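Alpha-L-rhamnosidase (PDB 3W5M) hydrolyses terminal non-reducing alpha-L-rhamnose residues, releasing L-rhamnose from citrus flavonoids and gum arabic, and binds L-rhamnose through a calcium-dependent carbohydrate-binding module. Local coordinates at residues 766-771 with 786-791; 341-346 with 623-628. All blocks are in the same frame, centred on the assembly; numbering follows the deposited sequence.

Interaction 1 of 2, residues 766-771 with 786-791; sequences HSADLA and TDLFTR
Thr786 O, on the helical turn that presents Phe789 to Ala768 and Asp769, is gripped by two donors of Thr790: the backbone N at 2.9 Å and, from the opposite face of the carbonyl plane, OG1. The bond from OG1 to Thr786 O measures 2.8 Å and arrives tilted out of that plane. Across the two helices the contact is buried and made by van der Waals touches, one of them from a carboxylate. Asp769 CB sits 3.8 Å from the centroid of the Phe789 ring, almost on the ring normal, a CH-pi contact over the face. With CG anti to the backbone N (chi1 -179°), the Asp769 carboxylate runs alongside the ring and stacks on it, the two planes 22° apart, and OD2 comes 3.8 Å from Phe789 CZ. A salt bridge from OD2 to Arg773 probably tempers the cost of laying a carboxylate on an aromatic face. At the root of the Phe789 side chain, Ala768 CB meets Phe789 CB and, 3.8 Å off, Leu788 CD2. With an alanine in place of Phe789, a gap would probably open over Asp769 CB and its carboxylate, and beside Ala765, while the touch on Ala768 CB remained. The segment axes pass within 8.0 Å at 155°, so helices 756-777 and 783-800, consecutive in the chain, pack antiparallel, as helices do in the (alpha/alpha)6-barrel of this family.

Interaction 2 of 2, residues 341-346 with 623-628; sequences DQLAPG and NFLSVP
An interdomain joint, where a loop of the beta-rich N-terminal rhamnosidase domain meets a loop of the (alpha/alpha)6-barrel, brings Gly346 against Ser626 and Leu343 against Leu625. The first loop follows strand 336-337; the second connects helix 607-622 to helix 641-654. Ser626 carries its OG anti to the backbone N (chi1 -174°), which sends the hydroxyl across to the glycine, with OG 3.4 Å from Gly346 CA and 3.5 Å from Gly346 C. The same oxygen hydrogen-bonds to the backbone N of Trp347, so one serine reaches past Gly346 to tie the next peptide to the barrel. A side chain at Gly346 would have no room: its CB would fall 2.9 Å from Ser626 OG and, at a phi of 97°, press on the carbonyl O of Pro345, which itself follows a cis peptide bond. Polar backbone atoms nearby are also satisfied, Gly346 O by Tyr350 OH and Ser626 O by Lys663 NZ. Farther along the two loops, a looser apolar touch joins them. Leu625, which also leans on His593 of strand 587-594, brings a methyl across to the other loop, its CD2 4.3 Å from Leu343 CD1.

Both contacts involve the catalytic (alpha/alpha)6-barrel, but differently: interaction 1 joins two successive helices within it, whereas interaction 2 joins it to a loop of the N-terminal rhamnosidase domain, the two segments 277 residues apart at their nearest ends. Their centres are 35 Å apart and their nearest atoms about 17 Å, so neither touches the other. Interaction 2 lies about 6 Å from the centre of the chain and interaction 1 about 32 Å. Interaction 2 is the one nearer the rhamnose-binding site: the side chain of Leu625 is about 11 Å from that of Asp630, which binds rhamnose and lies a little ahead of Glu636, the probable proton donor. Interaction 1 lies away from the annotated sites.

Interaction 1 of 2, residues 766-771 with 786-791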
loop_
_atom_site.group_PDB
_atom_site.type_symbol
_atom_site.label_atom_id
_atom_site.label_comp_id
_atom_site.label_asym_id
_atom_site.label_seq_id
_atom_site.Cartn_x
_atom_site.Cartn_y
_atom_site.Cartn_z
ATOM N N HIS A 766 -8.026 14.443 -22.828
ATOM C CA HIS A 766 -8.911 13.988 -21.757
ATOM C C HIS A 766 -8.660 14.776 -20.462
ATOM O O HIS A 766 -9.620 15.123 -19.738
ATOM C CB HIS A 766 -8.715 12.492 -21.485
ATOM C CG HIS A 766 -9.712 11.909 -20.526
ATOM N ND1 HIS A 766 -11.072 11.940 -20.745
ATOM C CD2 HIS A 766 -9.537 11.260 -19.348
ATOM C CE1 HIS A 766 -11.695 11.332 -19.750
ATOM N NE2 HIS A 766 -10.786 10.915 -18.885
ATOM N N SER A 767 -7.381 15.015 -20.164
ATOM C CA SER A 767 -7.028 15.857 -19.021
ATOM C C SER A 767 -7.571 17.292 -19.156
ATOM O O SER A 767 -8.061 17.858 -18.180
ATOM C CB SER A 767 -5.528 15.858 -18.769
ATOM O OG SER A 767 -5.175 14.635 -18.176
ATOM N N ALA A 768 -7.499 17.869 -20.357
ATOM C CA ALA A 768 -8.093 19.187 -20.598
ATOM C C ALA A 768 -9.614 19.180 -20.392
ATOM O O ALA A 768 -10.179 20.133 -19.838
ATOM C CB ALA A 768 -7.750 19.683 -22.010
ATOM N N ASP A 769 -10.259 18.108 -20.850
ATOM C CA ASP A 769 -11.706 17.892 -20.737
ATOM C C ASP A 769 -12.077 17.835 -19.257
ATOM O O ASP A 769 -12.998 18.521 -18.797
ATOM C CB ASP A 769 -12.068 16.574 -21.425
ATOM C CG ASP A 769 -13.558 16.251 -21.401
ATOM O OD1 ASP A 769 -14.386 16.987 -20.820
ATOM O OD2 ASP A 769 -13.924 15.220 -21.994
ATOM N N LEU A 770 -11.358 17.004 -18.507
ATOM C CA LEU A 770 -11.674 16.885 -17.097
ATOM C C LEU A 770 -11.440 18.179 -16.348
ATOM O O LEU A 770 -12.228 18.529 -15.450
ATOM C CB LEU A 770 -10.894 15.741 -16.452
ATOM C CG LEU A 770 -11.280 14.325 -16.856
ATOM C CD1 LEU A 770 -10.502 13.345 -15.967
ATOM C CD2 LEU A 770 -12.781 14.062 -16.826
ATOM N N ALA A 771 -10.369 18.896 -16.688
ATOM C CA ALA A 771 -10.118 20.164 -16.020
ATOM C C ALA A 771 -11.292 21.142 -16.246
ATOM O O ALA A 771 -11.668 21.876 -15.331
ATOM C CB ALA A 771 -8.796 20.770 -16.457
ATOM N N THR A 786 -12.000 24.466 -21.775
ATOM C CA THR A 786 -12.874 23.954 -22.807
ATOM C C THR A 786 -12.262 24.235 -24.180
ATOM O O THR A 786 -12.312 23.381 -25.079
ATOM C CB THR A 786 -14.283 24.564 -22.702
ATOM O OG1 THR A 786 -14.872 24.131 -21.472
ATOM C CG2 THR A 786 -15.162 24.072 -23.834
ATOM N N ASP A 787 -11.703 25.428 -24.319
ATOM C CA ASP A 787 -11.047 25.847 -25.553
ATOM C C ASP A 787 -9.813 24.985 -25.838
ATOM O O ASP A 787 -9.589 24.561 -26.985
ATOM C CB ASP A 787 -10.660 27.330 -25.472
ATOM C CG ASP A 787 -9.700 27.753 -26.591
ATOM O OD1 ASP A 787 -10.065 27.624 -27.779
ATOM O OD2 ASP A 787 -8.572 28.199 -26.277
ATOM N N LEU A 788 -9.025 24.717 -24.794
ATOM C CA LEU A 788 -7.871 23.812 -24.920
ATOM C C LEU A 788 -8.288 22.440 -25.389
ATOM O O LEU A 788 -7.663 21.903 -26.292
ATOM C CB LEU A 788 -7.096 23.697 -23.604
ATOM C CG LEU A 788 -5.926 22.704 -23.638
ATOM C CD1 LEU A 788 -4.865 23.087 -24.672
ATOM C CD2 LEU A 788 -5.294 22.590 -22.257
ATOM N N PHE A 789 -9.316 21.862 -24.752
ATOM C CA PHE A 789 -9.880 20.566 -25.137
ATOM C C PHE A 789 -10.312 20.538 -26.598
ATOM O O PHE A 789 -9.917 19.628 -27.336
ATOM C CB PHE A 789 -11.061 20.163 -24.242
ATOM C CG PHE A 789 -11.752 18.894 -24.671
ATOM C CD1 PHE A 789 -11.028 17.724 -24.889
ATOM C CD2 PHE A 789 -13.128 18.866 -24.847
ATOM C CE1 PHE A 789 -11.665 16.552 -25.268
ATOM C CE2 PHE A 789 -13.778 17.696 -25.228
ATOM C CZ PHE A 789 -13.043 16.533 -25.451
ATOM N N THR A 790 -11.108 21.536 -26.996
ATOM C CA THR A 790 -11.539 21.716 -28.412
ATOM C C THR A 790 -10.343 21.668 -29.385
ATOM O O THR A 790 -10.390 20.990 -30.415
ATOM C CB THR A 790 -12.250 23.073 -28.593
ATOM O OG1 THR A 790 -13.354 23.146 -27.687
ATOM C CG2 THR A 790 -12.777 23.229 -30.029
ATOM N N ARG A 791 -9.280 22.394 -29.047
ATOM C CA ARG A 791 -8.105 22.478 -29.929
ATOM C C ARG A 791 -7.312 21.181 -30.016
ATOM O O ARG A 791 -6.854 20.811 -31.096
ATOM C CB ARG A 791 -7.227 23.659 -29.574
ATOM C CG ARG A 791 -7.891 24.977 -29.909
ATOM C CD ARG A 791 -6.951 26.142 -29.700
ATOM N NE ARG A 791 -6.743 26.421 -28.288
ATOM C CZ ARG A 791 -5.612 26.184 -27.632
ATOM N NH1 ARG A 791 -4.570 25.642 -28.254
ATOM N NH2 ARG A 791 -5.524 26.483 -26.346
#

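Interaction 2 of 2, residues 341-346 with 623-628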
loop_
_atom_site.group_PDB
_atom_site.type_symbol
_atom_site.label_atom_id
_atom_site.label_comp_id
_atom_site.label_asym_id
_atom_site.label_seq_id
_atom_site.Cartn_x
_atom_site.Cartn_y
_atom_site.Cartn_z
ATOM N N ASP A 341 -2.952 -0.490 15.438
ATOM C CA ASP A 341 -2.443 -0.111 14.118
ATOM C C ASP A 341 -1.259 -1.001 13.809
ATOM O O ASP A 341 -0.588 -1.480 14.717
ATOM C CB ASP A 341 -1.977 1.356 14.071
ATOM C CG ASP A 341 -3.119 2.373 14.230
ATOM O OD1 ASP A 341 -4.329 2.018 14.234
ATOM O OD2 ASP A 341 -2.777 3.583 14.298
ATOM N N GLN A 342 -0.987 -1.190 12.523
ATOM C CA GLN A 342 0.187 -1.919 12.075
ATOM C C GLN A 342 0.997 -0.968 11.193
ATOM O O GLN A 342 0.410 -0.128 10.500
ATOM C CB GLN A 342 -0.242 -3.115 11.236
ATOM C CG GLN A 342 -1.237 -4.054 11.929
ATOM C CD GLN A 342 -0.601 -4.833 13.084
ATOM O OE1 GLN A 342 0.605 -5.091 13.103
ATOM N NE2 GLN A 342 -1.420 -5.200 14.070
ATOM N N LEU A 343 2.323 -1.131 11.185
ATOM C CA LEU A 343 3.182 -0.333 10.284
ATOM C C LEU A 343 2.980 1.187 10.409
ATOM O O LEU A 343 3.059 1.907 9.410
ATOM C CB LEU A 343 2.964 -0.802 8.826
ATOM C CG LEU A 343 2.991 -2.311 8.594
ATOM C CD1 LEU A 343 2.638 -2.569 7.129
ATOM C CD2 LEU A 343 4.384 -2.834 8.885
ATOM N N ALA A 344 2.715 1.674 11.624
ATOM C CA ALA A 344 2.495 3.104 11.862
ATOM C C ALA A 344 3.858 3.754 11.704
ATOM O O ALA A 344 4.845 3.203 12.176
ATOM C CB ALA A 344 1.988 3.336 13.275
ATOM N N PRO A 345 3.932 4.972 11.128
ATOM C CA PRO A 345 2.913 5.922 10.770
ATOM C C PRO A 345 2.512 5.812 9.289
ATOM O O PRO A 345 1.656 6.564 8.855
ATOM C CB PRO A 345 3.610 7.267 11.018
ATOM C CG PRO A 345 5.040 7.014 10.704
ATOM C CD PRO A 345 5.288 5.538 10.999
ATOM N N GLY A 346 3.129 4.911 8.534
ATOM C CA GLY A 346 2.821 4.814 7.092
ATOM C C GLY A 346 3.855 5.588 6.279
ATOM O O GLY A 346 4.762 6.185 6.849
ATOM N N ASN A 623 -3.498 -4.196 -1.998
ATOM C CA ASN A 623 -2.655 -3.093 -2.423
ATOM C C ASN A 623 -3.056 -1.738 -1.848
ATOM O O ASN A 623 -2.629 -0.676 -2.368
ATOM C CB ASN A 623 -2.711 -3.019 -3.948
ATOM C CG ASN A 623 -1.874 -4.094 -4.593
ATOM O OD1 ASN A 623 -0.651 -4.010 -4.586
ATOM N ND2 ASN A 623 -2.527 -5.127 -5.122
ATOM N N PHE A 624 -3.908 -1.747 -0.830
ATOM C CA PHE A 624 -4.324 -0.499 -0.188
ATOM C C PHE A 624 -3.712 -0.507 1.224
ATOM O O PHE A 624 -4.421 -0.542 2.215
ATOM C CB PHE A 624 -5.848 -0.394 -0.154
ATOM C CG PHE A 624 -6.441 0.369 -1.320
ATOM C CD1 PHE A 624 -5.876 0.286 -2.594
ATOM C CD2 PHE A 624 -7.595 1.156 -1.139
ATOM C CE1 PHE A 624 -6.434 0.984 -3.671
ATOM C CE2 PHE A 624 -8.145 1.849 -2.204
ATOM C CZ PHE A 624 -7.573 1.756 -3.468
ATOM N N LEU A 625 -2.380 -0.487 1.290
ATOM C CA LEU A 625 -1.607 -0.430 2.542
ATOM C C LEU A 625 -0.734 0.820 2.527
ATOM O O LEU A 625 0.319 0.837 1.897
ATOM C CB LEU A 625 -0.698 -1.653 2.696
ATOM C CG LEU A 625 -1.159 -2.903 3.410
ATOM C CD1 LEU A 625 -2.005 -3.718 2.408
ATOM C CD2 LEU A 625 0.062 -3.713 3.871
ATOM N N SER A 626 -1.181 1.848 3.234
ATOM C CA SER A 626 -0.546 3.197 3.289
ATOM C C SER A 626 -0.542 3.989 1.951
ATOM O O SER A 626 -0.903 5.184 1.921
ATOM C CB SER A 626 0.880 3.125 3.865
ATOM O OG SER A 626 1.405 4.433 4.024
ATOM N N VAL A 627 -0.138 3.339 0.865
ATOM C CA VAL A 627 -0.251 3.960 -0.487
ATOM C C VAL A 627 -0.876 2.933 -1.422
ATOM O O VAL A 627 -0.770 1.719 -1.160
ATOM C CB VAL A 627 1.113 4.439 -1.041
ATOM C CG1 VAL A 627 1.795 5.462 -0.106
ATOM C CG2 VAL A 627 2.037 3.281 -1.348
ATOM N N PRO A 628 -1.550 3.385 -2.499
ATOM C CA PRO A 628 -2.112 2.442 -3.466
ATOM C C PRO A 628 -0.957 1.827 -4.314
ATOM O O PRO A 628 -0.331 2.517 -5.128
ATOM C CB PRO A 628 -3.058 3.313 -4.293
ATOM C CG PRO A 628 -2.449 4.690 -4.243
ATOM C CD PRO A 628 -1.757 4.790 -2.900
#